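Local coordinates for protein aminopeptidase YwaD (Bacillus subtilis, PDB 6HC6) that uses two zinc ions to release N-terminal amino acids, arginine, lysine and leucine among them, from peptides by hydrolysis, at residues I109-S117 and P184-K193; V254-D262 and Y400-I410. All coordinates share one frame; numbering follows the deposited sequence.

Interaction 1: I109-S117 and P184-K193; sequences ILLQAASGS and PMTPNLSGNK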
ATOM      1  N   ILE A 109     -11.697 -23.956  -3.337  1.00 24.97           N
ATOM      2  CA  ILE A 109     -11.716 -22.613  -3.905  1.00 22.69           C
ATOM      3  C   ILE A 109     -10.735 -21.743  -3.139  1.00 30.42           C
ATOM      4  O   ILE A 109     -10.866 -21.579  -1.920  1.00 30.56           O
ATOM      5  CB  ILE A 109     -13.129 -21.999  -3.866  1.00 26.61           C
ATOM      6  CG1 ILE A 109     -14.115 -22.919  -4.576  1.00 25.21           C
ATOM      7  CG2 ILE A 109     -13.130 -20.588  -4.473  1.00 30.46           C
ATOM      8  CD1 ILE A 109     -15.536 -22.494  -4.429  1.00 26.52           C
ATOM      9  N   LEU A 110      -9.757 -21.192  -3.849  1.00 28.39           N
ATOM     10  CA  LEU A 110      -8.816 -20.258  -3.249  1.00 25.61           C
ATOM     11  C   LEU A 110      -9.524 -18.980  -2.827  1.00 25.85           C
ATOM     12  O   LEU A 110     -10.390 -18.472  -3.541  1.00 28.10           O
ATOM     13  CB  LEU A 110      -7.713 -19.921  -4.245  1.00 23.18           C
ATOM     14  CG  LEU A 110      -6.817 -21.082  -4.649  1.00 33.13           C
ATOM     15  CD1 LEU A 110      -5.665 -20.563  -5.507  1.00 39.46           C
ATOM     16  CD2 LEU A 110      -6.301 -21.776  -3.408  1.00 36.43           C
ATOM     17  N   LEU A 111      -9.137 -18.444  -1.671  1.00 23.54           N
ATOM     18  CA  LEU A 111      -9.812 -17.282  -1.126  1.00 22.11           C
ATOM     19  C   LEU A 111      -8.798 -16.313  -0.545  1.00 24.70           C
ATOM     20  O   LEU A 111      -7.656 -16.671  -0.248  1.00 24.92           O
ATOM     21  CB  LEU A 111     -10.837 -17.679  -0.046  1.00 20.93           C
ATOM     22  CG  LEU A 111     -10.312 -18.231   1.287  1.00 25.44           C
ATOM     23  CD1 LEU A 111      -9.976 -17.125   2.297  1.00 26.65           C
ATOM     24  CD2 LEU A 111     -11.334 -19.162   1.906  1.00 22.51           C
ATOM     25  N   GLN A 112      -9.240 -15.072  -0.379  1.00 19.16           N
ATOM     26  CA  GLN A 112      -8.523 -14.092   0.426  1.00 22.89           C
ATOM     27  C   GLN A 112      -9.517 -13.531   1.423  1.00 25.91           C
ATOM     28  O   GLN A 112     -10.575 -13.032   1.028  1.00 27.83           O
ATOM     29  CB  GLN A 112      -7.928 -12.977  -0.436  1.00 29.54           C
ATOM     30  CG  GLN A 112      -6.564 -13.312  -0.985  1.00 37.60           C
ATOM     31  CD  GLN A 112      -5.468 -12.828  -0.066  1.00 51.32           C
ATOM     32  OE1 GLN A 112      -5.120 -11.651  -0.079  1.00 60.76           O
ATOM     33  NE2 GLN A 112      -4.938 -13.727   0.760  1.00 51.92           N
ATOM     34  N   ALA A 113      -9.187 -13.627   2.705  1.00 23.50           N
ATOM     35  CA  ALA A 113     -10.092 -13.208   3.757  1.00 24.46           C
ATOM     36  C   ALA A 113      -9.908 -11.724   4.033  1.00 31.02           C
ATOM     37  O   ALA A 113      -8.797 -11.194   3.943  1.00 36.27           O
ATOM     38  CB  ALA A 113      -9.856 -14.018   5.029  1.00 33.01           C
ATOM     39  N   ALA A 114     -11.009 -11.056   4.346  1.00 28.11           N
ATOM     40  CA  ALA A 114     -10.972  -9.625   4.593  1.00 26.01           C
ATOM     41  C   ALA A 114     -10.463  -9.351   6.003  1.00 29.62           C
ATOM     42  O   ALA A 114     -10.989  -9.890   6.982  1.00 27.13           O
ATOM     43  CB  ALA A 114     -12.359  -9.017   4.404  1.00 28.54           C
ATOM     44  N   SER A 115      -9.433  -8.521   6.105  1.00 30.94           N
ATOM     45  CA  SER A 115      -8.993  -8.058   7.410  1.00 29.38           C
ATOM     46  C   SER A 115     -10.158  -7.402   8.143  1.00 26.85           C
ATOM     47  O   SER A 115     -10.937  -6.645   7.557  1.00 27.17           O
ATOM     48  CB  SER A 115      -7.827  -7.077   7.245  1.00 33.06           C
ATOM     49  OG  SER A 115      -7.360  -6.613   8.497  1.00 32.83           O
ATOM     50  N   GLY A 116     -10.302  -7.729   9.422  1.00 31.55           N
ATOM     51  CA  GLY A 116     -11.392  -7.202  10.213  1.00 31.86           C
ATOM     52  C   GLY A 116     -12.674  -8.003  10.174  1.00 28.12           C
ATOM     53  O   GLY A 116     -13.681  -7.552  10.732  1.00 31.49           O
ATOM     54  N   SER A 117     -12.683  -9.165   9.525  1.00 27.16           N
ATOM     55  CA  SER A 117     -13.860 -10.024   9.550  1.00 31.22           C
ATOM     56  C   SER A 117     -13.614 -11.190  10.503  1.00 29.35           C
ATOM     57  O   SER A 117     -12.535 -11.334  11.079  1.00 29.27           O
ATOM     58  CB  SER A 117     -14.229 -10.502   8.142  1.00 30.78           C
ATOM     59  OG  SER A 117     -13.228 -11.329   7.577  1.00 32.22           O
ATOM     60  N   PRO A 184      -7.502 -14.662  -6.239  1.00 26.77           N
ATOM     61  CA  PRO A 184      -8.766 -14.205  -5.654  1.00 29.17           C
ATOM     62  C   PRO A 184      -8.615 -12.791  -5.126  1.00 30.56           C
ATOM     63  O   PRO A 184      -7.562 -12.414  -4.612  1.00 29.18           O
ATOM     64  CB  PRO A 184      -9.027 -15.218  -4.530  1.00 25.65           C
ATOM     65  CG  PRO A 184      -7.685 -15.816  -4.233  1.00 29.26           C
ATOM     66  CD  PRO A 184      -6.965 -15.848  -5.551  1.00 31.35           C
ATOM     67  N   MET A 185      -9.673 -12.002  -5.288  1.00 37.20           N
ATOM     68  CA  MET A 185      -9.681 -10.614  -4.849  1.00 36.58           C
ATOM     69  C   MET A 185      -9.762 -10.527  -3.328  1.00 31.08           C
ATOM     70  O   MET A 185     -10.403 -11.348  -2.673  1.00 33.90           O
ATOM     71  CB  MET A 185     -10.879  -9.886  -5.467  1.00 37.67           C
ATOM     72  CG  MET A 185     -12.149 -10.743  -5.453  1.00 21.12           C
ATOM     73  SD  MET A 185     -13.723  -9.906  -5.072  1.00 41.15           S
ATOM     74  CE  MET A 185     -13.447  -9.409  -3.374  1.00 49.23           C
ATOM     75  N   THR A 186      -9.107  -9.517  -2.768  1.00 28.93           N
ATOM     76  CA  THR A 186      -9.250  -9.219  -1.346  1.00 29.18           C
ATOM     77  C   THR A 186     -10.470  -8.325  -1.141  1.00 26.56           C
ATOM     78  O   THR A 186     -10.536  -7.244  -1.735  1.00 25.50           O
ATOM     79  CB  THR A 186      -7.999  -8.527  -0.824  1.00 43.33           C
ATOM     80  OG1 THR A 186      -6.854  -9.352  -1.073  1.00 45.71           O
ATOM     81  CG2 THR A 186      -8.115  -8.281   0.664  1.00 41.51           C
ATOM     82  N   PRO A 187     -11.460  -8.739  -0.352  1.00 28.59           N
ATOM     83  CA  PRO A 187     -12.654  -7.883  -0.131  1.00 30.29           C
ATOM     84  C   PRO A 187     -12.448  -6.879   1.001  1.00 34.22           C
ATOM     85  O   PRO A 187     -13.056  -6.976   2.080  1.00 32.07           O
ATOM     86  CB  PRO A 187     -13.743  -8.916   0.180  1.00 34.21           C
ATOM     87  CG  PRO A 187     -13.010 -10.028   0.853  1.00 35.98           C
ATOM     88  CD  PRO A 187     -11.629 -10.086   0.227  1.00 29.10           C
ATOM     89  N   ASN A 188     -11.587  -5.890   0.736  1.00 27.02           N
ATOM     90  CA  ASN A 188     -11.193  -4.876   1.720  1.00 26.14           C
ATOM     91  C   ASN A 188     -12.405  -4.159   2.309  1.00 27.15           C
ATOM     92  O   ASN A 188     -13.225  -3.594   1.582  1.00 26.28           O
ATOM     93  CB  ASN A 188     -10.249  -3.874   1.044  1.00 32.20           C
ATOM     94  CG  ASN A 188      -9.622  -2.871   2.013  1.00 56.97           C
ATOM     95  OD1 ASN A 188     -10.227  -2.468   3.011  1.00 58.73           O
ATOM     96  ND2 ASN A 188      -8.399  -2.445   1.701  1.00 63.89           N
ATOM     97  N   LEU A 189     -12.487  -4.142   3.641  1.00 22.68           N
ATOM     98  CA  LEU A 189     -13.654  -3.618   4.344  1.00 25.76           C
ATOM     99  C   LEU A 189     -13.502  -2.156   4.770  1.00 30.04           C
ATOM    100  O   LEU A 189     -14.248  -1.697   5.643  1.00 30.53           O
ATOM    101  CB  LEU A 189     -13.954  -4.498   5.564  1.00 21.31           C
ATOM    102  CG  LEU A 189     -14.384  -5.923   5.187  1.00 21.13           C
ATOM    103  CD1 LEU A 189     -14.475  -6.806   6.415  1.00 26.92           C
ATOM    104  CD2 LEU A 189     -15.727  -5.894   4.459  1.00 27.68           C
ATOM    105  N   SER A 190     -12.577  -1.409   4.157  1.00 26.89           N
ATOM    106  CA  SER A 190     -12.421   0.027   4.430  1.00 28.62           C
ATOM    107  C   SER A 190     -12.184   0.289   5.914  1.00 30.69           C
ATOM    108  O   SER A 190     -12.653   1.288   6.465  1.00 31.56           O
ATOM    109  CB  SER A 190     -13.630   0.835   3.940  1.00 37.49           C
ATOM    110  OG  SER A 190     -13.898   0.645   2.558  1.00 39.10           O
ATOM    111  N   GLY A 191     -11.461  -0.617   6.569  1.00 29.45           N
ATOM    112  CA  GLY A 191     -11.149  -0.465   7.975  1.00 34.62           C
ATOM    113  C   GLY A 191     -12.281  -0.765   8.932  1.00 45.35           C
ATOM    114  O   GLY A 191     -12.095  -0.613  10.147  1.00 45.50           O
ATOM    115  N   ASN A 192     -13.444  -1.180   8.438  1.00 34.09           N
ATOM    116  CA  ASN A 192     -14.544  -1.508   9.327  1.00 36.32           C
ATOM    117  C   ASN A 192     -14.415  -2.939   9.833  1.00 34.28           C
ATOM    118  O   ASN A 192     -13.712  -3.776   9.262  1.00 37.31           O
ATOM    119  CB  ASN A 192     -15.881  -1.327   8.619  1.00 31.98           C
ATOM    120  CG  ASN A 192     -16.138   0.107   8.212  1.00 43.32           C
ATOM    121  OD1 ASN A 192     -15.935   0.484   7.057  1.00 45.03           O
ATOM    122  ND2 ASN A 192     -16.593   0.918   9.159  1.00 45.52           N
ATOM    123  N   LYS A 193     -15.102  -3.215  10.931  1.00 41.42           N
ATOM    124  CA  LYS A 193     -15.179  -4.565  11.463  1.00 35.42           C
ATOM    125  C   LYS A 193     -16.524  -5.170  11.090  1.00 41.65           C
ATOM    126  O   LYS A 193     -17.556  -4.497  11.146  1.00 36.64           O
ATOM    127  CB  LYS A 193     -14.986  -4.567  12.981  1.00 43.37           C
ATOM    128  CG  LYS A 193     -13.635  -4.013  13.402  1.00 46.76           C
ATOM    129  CD  LYS A 193     -12.685  -5.104  13.857  1.00 48.42           C
ATOM    130  CE  LYS A 193     -11.966  -4.688  15.136  1.00 60.47           C
ATOM    131  NZ  LYS A 193     -11.408  -5.842  15.901  1.00 64.59           N
TER
HETATM  132  O   HOH W   1     -10.616  -5.440   5.248  1.00 31.87           O
HETATM  133  O   HOH W   2     -11.265  -3.860   8.267  1.00 38.23           O
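Gln112 lies over the backbone of 184-186, its CB 3.7 Å from Met185 O and its CG near Pro184 O. The chain then bends at chi2 (-92°) and carries the amide round to Thr186, whose OG1 donates to OE1 in a weak 3.0 Å bond; the two side chains run obliquely to each other. On the N-terminal flank the Pro184 ring rests by CB and CG against the Leu110-Leu111 peptide. On the other flank Pro187, centre of an inverse gamma turn, sets its CD against Gln112 O and its CG 3.7 Å from Ala114 CB. That methyl also meets Leu189 CD1, at 3.7 Å, and the same branch reaches on to Ser115 O.

After Ala113 the strand gives way to a type II turn from Ala114 to Ser117. Ala114 O takes both Ser117 N and Ser117 OG, the hydroxyl arriving in the carbonyl plane on a lone pair, 2.7 Å away. Gly116 stands at positive phi (88°), where a CB would run into Asn192 O; its own carbonyl oxygen receives a CA-H contact from Lys193. Two waters fill in the polar links: both donate to Ser115 O, one accepting from Leu189 N, the other also donating to Asn192 O. Met185 O, covered by Gln112, has no polar partner in the model.

Around this seam, Leu189 leans on Ala162 of helix 158-167, and Gln112 also touches Pro255 and Phe256 of the peptidase part. The arrangement is an irregular loop laid along the end of a beta strand, held by proline and leucine packing and by water more than by direct hydrogen bonds; it belongs to the PA domain, on the side facing the zinc site, with the nearest atom of the Thr186 side chain about 10 Å from a zinc ion.

Interaction 2: V254-D262 and Y400-I410; sequences VPFSPGAND and YHTPEDSIEHI. With ZN (zinc ion), chain E; ZN (zinc ion), chain D.
Asp405 OD2 accepts from Asn261 N at 2.8 Å, on its syn side but 25° out of the carboxylate plane, while OD1 offers its syn lone pair to Asp262 N. With CG anti to the backbone N (chi1 -175°), the carboxylate faces the first turn of helix 260-277, and Asp405 O takes the N-H of Ala260 in a nearly straight bond. A lysine in place of Asp405 would probably leave the amides of Asn261 and Asp262 without their acceptors and let the zinc ligand Asp262 shift.

That helix start carries the bridging carboxylate of the two-zinc site of the M28 aminopeptidases: Asp262 OD2 binds one zinc ion at 2.0 Å and OD1 the other, and a water also spans the pair. His401 NE2 joins the first zinc, completed by Glu295 and Glu452, while its ND1 is hydrogen-bonded to Asp453; His250 and Asp323 serve the second. The His401 ring is nearly coplanar with the Asp262 carboxylate (8°) and is clamped between Tyr400 CZ on one face and Val254 CG1, 3.6 Å from its centroid, on the other. A further water donates to Asp405 OD1, accepts from His401 N and hydrogen-bonds Ser257 OG.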
ATOM      1  N   VAL A 254       0.976  -6.811  -1.071  1.00 14.19           N
ATOM      2  CA  VAL A 254      -0.261  -7.579  -0.875  1.00 18.07           C
ATOM      3  C   VAL A 254       0.034  -9.066  -1.047  1.00 21.30           C
ATOM      4  O   VAL A 254       1.032  -9.441  -1.685  1.00 19.06           O
ATOM      5  CB  VAL A 254      -1.380  -7.125  -1.834  1.00 18.88           C
ATOM      6  CG1 VAL A 254      -1.676  -5.621  -1.680  1.00 17.11           C
ATOM      7  CG2 VAL A 254      -1.025  -7.468  -3.279  1.00 19.73           C
ATOM      8  N   PRO A 255      -0.786  -9.944  -0.470  1.00 18.32           N
ATOM      9  CA  PRO A 255      -0.551 -11.382  -0.615  1.00 20.01           C
ATOM     10  C   PRO A 255      -0.416 -11.802  -2.072  1.00 17.92           C
ATOM     11  O   PRO A 255      -1.104 -11.287  -2.954  1.00 18.74           O
ATOM     12  CB  PRO A 255      -1.792 -12.003   0.035  1.00 25.35           C
ATOM     13  CG  PRO A 255      -2.181 -11.034   1.083  1.00 23.51           C
ATOM     14  CD  PRO A 255      -1.885  -9.660   0.474  1.00 21.62           C
ATOM     15  N   PHE A 256       0.486 -12.752  -2.309  1.00 18.76           N
ATOM     16  CA  PHE A 256       0.794 -13.365  -3.598  1.00 22.36           C
ATOM     17  C   PHE A 256       1.495 -12.415  -4.545  1.00 22.13           C
ATOM     18  O   PHE A 256       1.807 -12.818  -5.663  1.00 24.95           O
ATOM     19  CB  PHE A 256      -0.443 -13.929  -4.310  1.00 28.97           C
ATOM     20  CG  PHE A 256      -1.271 -14.822  -3.436  1.00 35.40           C
ATOM     21  CD1 PHE A 256      -0.794 -16.071  -3.062  1.00 34.24           C
ATOM     22  CD2 PHE A 256      -2.502 -14.399  -2.963  1.00 31.96           C
ATOM     23  CE1 PHE A 256      -1.547 -16.898  -2.245  1.00 39.93           C
ATOM     24  CE2 PHE A 256      -3.259 -15.214  -2.145  1.00 40.64           C
ATOM     25  CZ  PHE A 256      -2.778 -16.465  -1.783  1.00 42.47           C
ATOM     26  N   SER A 257       1.760 -11.176  -4.140  1.00 21.97           N
ATOM     27  CA  SER A 257       2.487 -10.276  -5.031  1.00 20.37           C
ATOM     28  C   SER A 257       3.919 -10.110  -4.550  1.00 14.99           C
ATOM     29  O   SER A 257       4.129  -9.716  -3.397  1.00 19.00           O
ATOM     30  CB  SER A 257       1.810  -8.908  -5.086  1.00 20.69           C
ATOM     31  OG  SER A 257       2.651  -7.938  -5.701  1.00 20.43           O
ATOM     32  N   PRO A 258       4.923 -10.369  -5.395  1.00 15.94           N
ATOM     33  CA  PRO A 258       6.301 -10.028  -5.016  1.00 15.43           C
ATOM     34  C   PRO A 258       6.487  -8.554  -4.727  1.00 23.84           C
ATOM     35  O   PRO A 258       7.516  -8.189  -4.149  1.00 20.16           O
ATOM     36  CB  PRO A 258       7.136 -10.453  -6.234  1.00 16.57           C
ATOM     37  CG  PRO A 258       6.237 -11.413  -7.025  1.00 19.85           C
ATOM     38  CD  PRO A 258       4.830 -10.952  -6.745  1.00 21.10           C
ATOM     39  N   GLY A 259       5.545  -7.701  -5.126  1.00 19.25           N
ATOM     40  CA  GLY A 259       5.644  -6.293  -4.760  1.00 14.22           C
ATOM     41  C   GLY A 259       6.893  -5.623  -5.292  1.00 17.29           C
ATOM     42  O   GLY A 259       7.496  -4.784  -4.608  1.00 18.08           O
ATOM     43  N   ALA A 260       7.323  -6.005  -6.488  1.00 20.81           N
ATOM     44  CA  ALA A 260       8.501  -5.368  -7.066  1.00 17.20           C
ATOM     45  C   ALA A 260       8.251  -3.884  -7.289  1.00 18.58           C
ATOM     46  O   ALA A 260       9.027  -3.037  -6.823  1.00 18.10           O
ATOM     47  CB  ALA A 260       8.886  -6.062  -8.368  1.00 16.33           C
ATOM     48  N   ASN A 261       7.158  -3.544  -7.985  1.00 17.39           N
ATOM     49  CA  ASN A 261       6.834  -2.137  -8.178  1.00 15.33           C
ATOM     50  C   ASN A 261       6.003  -1.532  -7.041  1.00 16.94           C
ATOM     51  O   ASN A 261       6.211  -0.364  -6.684  1.00 17.03           O
ATOM     52  CB  ASN A 261       6.094  -1.932  -9.504  1.00 16.09           C
ATOM     53  CG  ASN A 261       6.112  -0.485  -9.915  1.00 21.61           C
ATOM     54  OD1 ASN A 261       7.149   0.183  -9.747  1.00 19.82           O
ATOM     55  ND2 ASN A 261       4.974   0.041 -10.386  1.00 19.53           N
ATOM     56  N   ASP A 262       5.041  -2.280  -6.485  1.00 16.06           N
ATOM     57  CA  ASP A 262       4.235  -1.833  -5.338  1.00 17.75           C
ATOM     58  C   ASP A 262       4.636  -2.650  -4.108  1.00 16.96           C
ATOM     59  O   ASP A 262       4.010  -3.666  -3.816  1.00 15.57           O
ATOM     60  CB  ASP A 262       2.722  -2.021  -5.631  1.00 20.04           C
ATOM     61  CG  ASP A 262       1.844  -1.360  -4.591  1.00 18.99           C
ATOM     62  OD1 ASP A 262       2.355  -0.453  -3.886  1.00 15.70           O
ATOM     63  OD2 ASP A 262       0.645  -1.745  -4.472  1.00 14.99           O
ATOM     64  N   TYR A 400      -0.360  -4.627 -11.164  1.00 25.47           N
ATOM     65  CA  TYR A 400      -0.540  -4.135  -9.805  1.00 24.21           C
ATOM     66  C   TYR A 400      -1.373  -5.106  -8.973  1.00 24.22           C
ATOM     67  O   TYR A 400      -2.429  -5.578  -9.415  1.00 23.42           O
ATOM     68  CB  TYR A 400      -1.207  -2.755  -9.912  1.00 30.97           C
ATOM     69  CG  TYR A 400      -1.901  -2.187  -8.703  1.00 26.04           C
ATOM     70  CD1 TYR A 400      -1.196  -1.482  -7.737  1.00 22.94           C
ATOM     71  CD2 TYR A 400      -3.282  -2.298  -8.563  1.00 32.98           C
ATOM     72  CE1 TYR A 400      -1.844  -0.928  -6.653  1.00 26.88           C
ATOM     73  CE2 TYR A 400      -3.936  -1.754  -7.476  1.00 31.75           C
ATOM     74  CZ  TYR A 400      -3.210  -1.069  -6.522  1.00 30.05           C
ATOM     75  OH  TYR A 400      -3.838  -0.517  -5.429  1.00 28.64           O
ATOM     76  N   HIS A 401      -0.853  -5.445  -7.788  1.00 24.15           N
ATOM     77  CA  HIS A 401      -1.533  -6.318  -6.827  1.00 15.73           C
ATOM     78  C   HIS A 401      -1.762  -7.730  -7.368  1.00 23.44           C
ATOM     79  O   HIS A 401      -2.712  -8.413  -6.966  1.00 24.71           O
ATOM     80  CB  HIS A 401      -2.853  -5.690  -6.360  1.00 18.58           C
ATOM     81  CG  HIS A 401      -2.668  -4.592  -5.356  1.00 15.04           C
ATOM     82  ND1 HIS A 401      -3.717  -4.061  -4.630  1.00 17.92           N
ATOM     83  CD2 HIS A 401      -1.557  -3.932  -4.950  1.00 15.59           C
ATOM     84  CE1 HIS A 401      -3.255  -3.122  -3.820  1.00 19.89           C
ATOM     85  NE2 HIS A 401      -1.951  -3.018  -4.006  1.00 15.19           N
ATOM     86  N   THR A 402      -0.892  -8.201  -8.256  1.00 18.63           N
ATOM     87  CA  THR A 402      -0.948  -9.552  -8.800  1.00 20.48           C
ATOM     88  C   THR A 402       0.412 -10.211  -8.646  1.00 17.74           C
ATOM     89  O   THR A 402       1.412  -9.541  -8.366  1.00 19.25           O
ATOM     90  CB  THR A 402      -1.344  -9.567 -10.288  1.00 26.00           C
ATOM     91  OG1 THR A 402      -0.205  -9.230 -11.081  1.00 28.56           O
ATOM     92  CG2 THR A 402      -2.502  -8.606 -10.597  1.00 30.61           C
ATOM     93  N   PRO A 403       0.490 -11.535  -8.825  1.00 18.60           N
ATOM     94  CA  PRO A 403       1.810 -12.188  -8.841  1.00 21.31           C
ATOM     95  C   PRO A 403       2.720 -11.658  -9.928  1.00 25.82           C
ATOM     96  O   PRO A 403       3.930 -11.901  -9.877  1.00 23.28           O
ATOM     97  CB  PRO A 403       1.469 -13.668  -9.068  1.00 21.45           C
ATOM     98  CG  PRO A 403       0.095 -13.819  -8.534  1.00 25.83           C
ATOM     99  CD  PRO A 403      -0.606 -12.527  -8.830  1.00 21.08           C
ATOM    100  N   GLU A 404       2.180 -10.953 -10.919  1.00 20.11           N
ATOM    101  CA  GLU A 404       3.023 -10.405 -11.975  1.00 22.74           C
ATOM    102  C   GLU A 404       3.642  -9.060 -11.609  1.00 24.43           C
ATOM    103  O   GLU A 404       4.338  -8.480 -12.449  1.00 22.99           O
ATOM    104  CB  GLU A 404       2.222 -10.275 -13.279  1.00 26.34           C
ATOM    105  CG  GLU A 404       1.682 -11.597 -13.793  1.00 35.63           C
ATOM    106  CD  GLU A 404       2.762 -12.491 -14.358  1.00 59.30           C
ATOM    107  OE1 GLU A 404       2.539 -13.720 -14.437  1.00 71.05           O
ATOM    108  OE2 GLU A 404       3.834 -11.965 -14.724  1.00 68.03           O
ATOM    109  N   ASP A 405       3.418  -8.541 -10.394  1.00 18.10           N
ATOM    110  CA  ASP A 405       4.159  -7.372  -9.918  1.00 17.20           C
ATOM    111  C   ASP A 405       5.553  -7.828  -9.483  1.00 19.39           C
ATOM    112  O   ASP A 405       5.907  -7.848  -8.303  1.00 18.63           O
ATOM    113  CB  ASP A 405       3.434  -6.661  -8.778  1.00 16.72           C
ATOM    114  CG  ASP A 405       4.135  -5.402  -8.365  1.00 19.57           C
ATOM    115  OD1 ASP A 405       3.776  -4.830  -7.319  1.00 17.56           O
ATOM    116  OD2 ASP A 405       5.062  -4.993  -9.092  1.00 21.12           O
ATOM    117  N   SER A 406       6.355  -8.186 -10.479  1.00 21.74           N
ATOM    118  CA  SER A 406       7.630  -8.858 -10.298  1.00 22.05           C
ATOM    119  C   SER A 406       8.740  -8.029 -10.926  1.00 26.87           C
ATOM    120  O   SER A 406       8.489  -7.095 -11.687  1.00 23.70           O
ATOM    121  CB  SER A 406       7.600 -10.239 -10.947  1.00 20.75           C
ATOM    122  OG  SER A 406       7.456 -10.083 -12.351  1.00 24.38           O
ATOM    123  N   ILE A 407       9.987  -8.385 -10.603  1.00 22.28           N
ATOM    124  CA  ILE A 407      11.105  -7.594 -11.107  1.00 20.84           C
ATOM    125  C   ILE A 407      11.217  -7.676 -12.622  1.00 27.33           C
ATOM    126  O   ILE A 407      11.780  -6.765 -13.244  1.00 25.88           O
ATOM    127  CB  ILE A 407      12.404  -8.017 -10.398  1.00 26.31           C
ATOM    128  CG1 ILE A 407      13.395  -6.849 -10.399  1.00 31.58           C
ATOM    129  CG2 ILE A 407      13.000  -9.271 -11.033  1.00 29.95           C
ATOM    130  CD1 ILE A 407      14.606  -7.077  -9.526  1.00 29.24           C
ATOM    131  N   GLU A 408      10.672  -8.734 -13.240  1.00 24.42           N
ATOM    132  CA  GLU A 408      10.607  -8.795 -14.691  1.00 23.94           C
ATOM    133  C   GLU A 408       9.917  -7.564 -15.270  1.00 23.83           C
ATOM    134  O   GLU A 408      10.193  -7.170 -16.408  1.00 26.27           O
ATOM    135  CB  GLU A 408       9.887 -10.092 -15.128  1.00 27.85           C
ATOM    136  CG  GLU A 408       9.360 -10.078 -16.539  1.00 45.24           C
ATOM    137  CD  GLU A 408       8.774 -11.417 -16.966  1.00 47.94           C
ATOM    138  OE1 GLU A 408       8.838 -11.726 -18.173  1.00 47.10           O
ATOM    139  OE2 GLU A 408       8.247 -12.149 -16.101  1.00 43.49           O
ATOM    140  N   HIS A 409       9.041  -6.925 -14.499  1.00 26.08           N
ATOM    141  CA  HIS A 409       8.276  -5.784 -14.988  1.00 24.26           C
ATOM    142  C   HIS A 409       8.751  -4.482 -14.361  1.00 25.96           C
ATOM    143  O   HIS A 409       7.968  -3.556 -14.165  1.00 22.21           O
ATOM    144  CB  HIS A 409       6.783  -6.002 -14.739  1.00 24.01           C
ATOM    145  CG  HIS A 409       6.202  -7.103 -15.574  1.00 25.96           C
ATOM    146  ND1 HIS A 409       5.482  -8.150 -15.039  1.00 30.49           N
ATOM    147  CD2 HIS A 409       6.258  -7.327 -16.909  1.00 27.65           C
ATOM    148  CE1 HIS A 409       5.117  -8.973 -16.007  1.00 28.34           C
ATOM    149  NE2 HIS A 409       5.569  -8.495 -17.153  1.00 29.38           N
ATOM    150  N   ILE A 410      10.035  -4.410 -14.036  1.00 23.02           N
ATOM    151  CA  ILE A 410      10.659  -3.209 -13.493  1.00 20.96           C
ATOM    152  C   ILE A 410      11.591  -2.670 -14.564  1.00 23.94           C
ATOM    153  O   ILE A 410      12.322  -3.436 -15.196  1.00 25.39           O
ATOM    154  CB  ILE A 410      11.425  -3.516 -12.192  1.00 20.77           C
ATOM    155  CG1 ILE A 410      10.452  -3.754 -11.041  1.00 18.80           C
ATOM    156  CG2 ILE A 410      12.390  -2.368 -11.835  1.00 21.46           C
ATOM    157  CD1 ILE A 410       9.686  -2.525 -10.609  1.00 20.57           C
TER
HETATM  158 ZN    ZN E 502      -0.770  -1.565  -3.000  1.00 21.49          ZN
HETATM  159 ZN    ZN D 501       1.807   1.194  -2.852  1.00 19.43          ZN
HETATM  160  O   HOH W   3      -1.226 -10.668  -5.788  1.00 25.88           O
HETATM  161  O   HOH W   4       1.619  -5.546  -6.018  1.00 17.55           O
HETATM  162  O   HOH W   5       0.339   1.809  -4.059  1.00 22.27           O
HETATM  163  O   HOH W   6       0.143   0.305  -2.007  1.00 18.72           O

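Overall arrangement
From the N terminus the chain passes helices 45-59 and 67-82 and strand 86-93 of the peptidase sheet, then enters the PA-domain sheet by strands 97-104 and 107-113. Interaction 1 closes when the loop between strands 172-176 and 198-201 returns to the end of strand 107-113. The chain then crosses back by strands 214-222 and 226-234 into the peptidase part. There interaction 2 opens after strand 244-250 and closes 138 residues later, when the loop following strand 382-389 reaches the start of helix 260-277. The two closures are in series, neither nested nor crossed. Their centres lie 19 Å apart, yet they touch: Gln112 OE1 is 3.2 Å from Pro255 CG, packing the PA domain against the rim of the zinc site.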